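Local coordinates for protein anti-sigma-E factor RseA (Escherichia coli, PDB 1OR7) that binds the extracytoplasmic-function sigma factor sigma-E through its cytoplasmic domain and holds it inactive until regulated intramembrane proteolysis releases it, at residues S7-G12 and K31-Y36. Residues are numbered along the deposited sequence; the frame is centred on the assembly and turned at random.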
loop_
_atom_site.group_PDB
_atom_site.type_symbol
_atom_site.label_atom_id
_atom_site.label_comp_id
_atom_site.label_asym_id
_atom_site.label_seq_id
_atom_site.Cartn_x
_atom_site.Cartn_y
_atom_site.Cartn_z
ATOM N N SER B 7 0.229 -12.582 -8.798
ATOM C CA SER B 7 1.002 -12.871 -7.604
ATOM C C SER B 7 2.496 -12.737 -7.889
ATOM O O SER B 7 3.226 -12.143 -7.120
ATOM C CB SER B 7 0.723 -14.292 -7.136
ATOM O OG SER B 7 1.223 -14.505 -5.841
ATOM N N ALA B 8 2.971 -13.318 -8.977
ATOM C CA ALA B 8 4.394 -13.187 -9.303
ATOM C C ALA B 8 4.808 -11.736 -9.572
ATOM O O ALA B 8 5.871 -11.269 -9.112
ATOM C CB ALA B 8 4.780 -14.109 -10.481
ATOM N N LEU B 9 3.964 -11.010 -10.304
ATOM C CA LEU B 9 4.237 -9.613 -10.615
ATOM C C LEU B 9 4.410 -8.733 -9.353
ATOM O O LEU B 9 5.349 -7.965 -9.234
ATOM C CB LEU B 9 3.076 -9.084 -11.436
ATOM C CG LEU B 9 3.202 -7.698 -12.024
ATOM C CD1 LEU B 9 4.211 -7.718 -13.141
ATOM C CD2 LEU B 9 1.828 -7.265 -12.534
ATOM N N MET B 10 3.526 -8.867 -8.393
ATOM C CA MET B 10 3.620 -8.028 -7.201
ATOM C C MET B 10 4.870 -8.362 -6.371
ATOM O O MET B 10 5.254 -7.594 -5.496
ATOM C CB MET B 10 2.403 -8.195 -6.348
ATOM C CG MET B 10 2.603 -9.311 -5.393
ATOM S SD MET B 10 1.050 -9.423 -4.380
ATOM C CE MET B 10 1.383 -8.107 -2.880
ATOM N N ASP B 11 5.507 -9.488 -6.670
ATOM C CA ASP B 11 6.728 -9.885 -5.988
ATOM C C ASP B 11 7.992 -9.533 -6.788
ATOM O O ASP B 11 9.110 -9.885 -6.397
ATOM C CB ASP B 11 6.724 -11.387 -5.768
ATOM C CG ASP B 11 5.842 -11.824 -4.614
ATOM O OD1 ASP B 11 5.669 -11.047 -3.632
ATOM O OD2 ASP B 11 5.316 -12.960 -4.604
ATOM N N GLY B 12 7.805 -8.905 -7.929
ATOM C CA GLY B 12 8.919 -8.501 -8.762
ATOM C C GLY B 12 9.519 -9.671 -9.487
ATOM O O GLY B 12 10.613 -9.573 -10.035
ATOM N N LYS B 31 -8.680 -5.580 -8.550
ATOM C CA LYS B 31 -9.167 -5.925 -7.210
ATOM C C LYS B 31 -8.205 -6.845 -6.504
ATOM O O LYS B 31 -7.955 -6.711 -5.307
ATOM C CB LYS B 31 -10.551 -6.580 -7.290
ATOM C CG LYS B 31 -11.661 -5.609 -7.040
ATOM N N THR B 32 -7.657 -7.794 -7.250
ATOM C CA THR B 32 -6.691 -8.725 -6.685
ATOM C C THR B 32 -5.405 -8.003 -6.298
ATOM O O THR B 32 -4.847 -8.237 -5.214
ATOM C CB THR B 32 -6.439 -9.830 -7.705
ATOM O OG1 THR B 32 -7.691 -10.474 -8.018
ATOM C CG2 THR B 32 -5.575 -10.892 -7.136
ATOM N N TRP B 33 -4.923 -7.130 -7.167
ATOM C CA TRP B 33 -3.760 -6.326 -6.828
ATOM C C TRP B 33 -4.002 -5.610 -5.508
ATOM O O TRP B 33 -3.139 -5.559 -4.653
ATOM C CB TRP B 33 -3.514 -5.294 -7.937
ATOM C CG TRP B 33 -2.341 -4.332 -7.793
ATOM C CD1 TRP B 33 -2.411 -3.020 -7.445
ATOM C CD2 TRP B 33 -0.981 -4.562 -8.161
ATOM N NE1 TRP B 33 -1.174 -2.433 -7.521
ATOM C CE2 TRP B 33 -0.277 -3.360 -7.955
ATOM C CE3 TRP B 33 -0.281 -5.664 -8.615
ATOM C CZ2 TRP B 33 1.062 -3.240 -8.179
ATOM C CZ3 TRP B 33 1.066 -5.542 -8.835
ATOM C CH2 TRP B 33 1.727 -4.343 -8.616
ATOM N N GLU B 34 -5.170 -4.998 -5.377
ATOM C CA GLU B 34 -5.521 -4.271 -4.162
ATOM C C GLU B 34 -5.575 -5.216 -2.969
ATOM O O GLU B 34 -4.959 -4.940 -1.927
ATOM C CB GLU B 34 -6.866 -3.561 -4.382
ATOM C CG GLU B 34 -7.478 -2.891 -3.177
ATOM C CD GLU B 34 -8.814 -2.232 -3.518
ATOM O OE1 GLU B 34 -9.815 -2.937 -3.640
ATOM O OE2 GLU B 34 -8.859 -1.000 -3.693
ATOM N N SER B 35 -6.289 -6.336 -3.116
ATOM C CA SER B 35 -6.417 -7.274 -2.000
ATOM C C SER B 35 -5.081 -7.851 -1.539
ATOM O O SER B 35 -4.808 -7.886 -0.350
ATOM C CB SER B 35 -7.355 -8.422 -2.353
ATOM O OG SER B 35 -8.629 -7.908 -2.390
ATOM N N TYR B 36 -4.257 -8.286 -2.483
ATOM C CA TYR B 36 -2.958 -8.886 -2.147
ATOM C C TYR B 36 -2.007 -7.880 -1.486
ATOM O O TYR B 36 -1.240 -8.247 -0.607
ATOM C CB TYR B 36 -2.268 -9.524 -3.376
ATOM C CG TYR B 36 -2.901 -10.798 -3.927
ATOM C CD1 TYR B 36 -4.025 -11.381 -3.342
ATOM C CD2 TYR B 36 -2.394 -11.401 -5.080
ATOM C CE1 TYR B 36 -4.612 -12.541 -3.883
ATOM C CE2 TYR B 36 -2.972 -12.566 -5.615
ATOM C CZ TYR B 36 -4.064 -13.120 -5.008
ATOM O OH TYR B 36 -4.605 -14.265 -5.545
#
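The Y36 ring takes the sulfur of M10 at its edge and the CG2 methyl of T32, one turn earlier, on one face, 3.4 Å above the ring plane and displaced toward the rim. The sulfur approach is a Met-aromatic contact, judged by two values: SD lies 5.2 Å from the Y36 ring centroid and 75° off the ring normal. The W33 ring meets the same methionine nearer its backbone, with M10 CB 3.9 Å from W33 CZ3, while L9 CD2 reaches that same carbon obliquely at 4.2 Å. M10 therefore fills the gap between two aromatic side chains one turn apart on helix 27-44, joining that helix to the C-terminal end of helix 3-10 within the RseA N-terminal domain, in a contact buried partly by the partner protein. With CG between the backbone N and carbonyl carbon (chi1 89°), the chain runs extended at chi2, and the bend at chi3 brings CE against Y36 O. With only CB left, as in an alanine at M10, the Y36 ring edge and backbone would probably lose their sulfur and methyl neighbours, opening a gap there. Y36 OH bonds to an acidic side chain of the partner protein and S7 OG to a basic one; S7 CB also approaches Y36 CE2 obliquely at 4.4 Å. Just beyond M10, helix 3-10 closes in a Schellman motif, with G12 at positive phi (75°) and its N bonded to L9 O at 2.9 Å. At the outer part of the M10 chain, SD stands 3.5 Å from Y36 CB, and CE lies at the same distance from Y36 O.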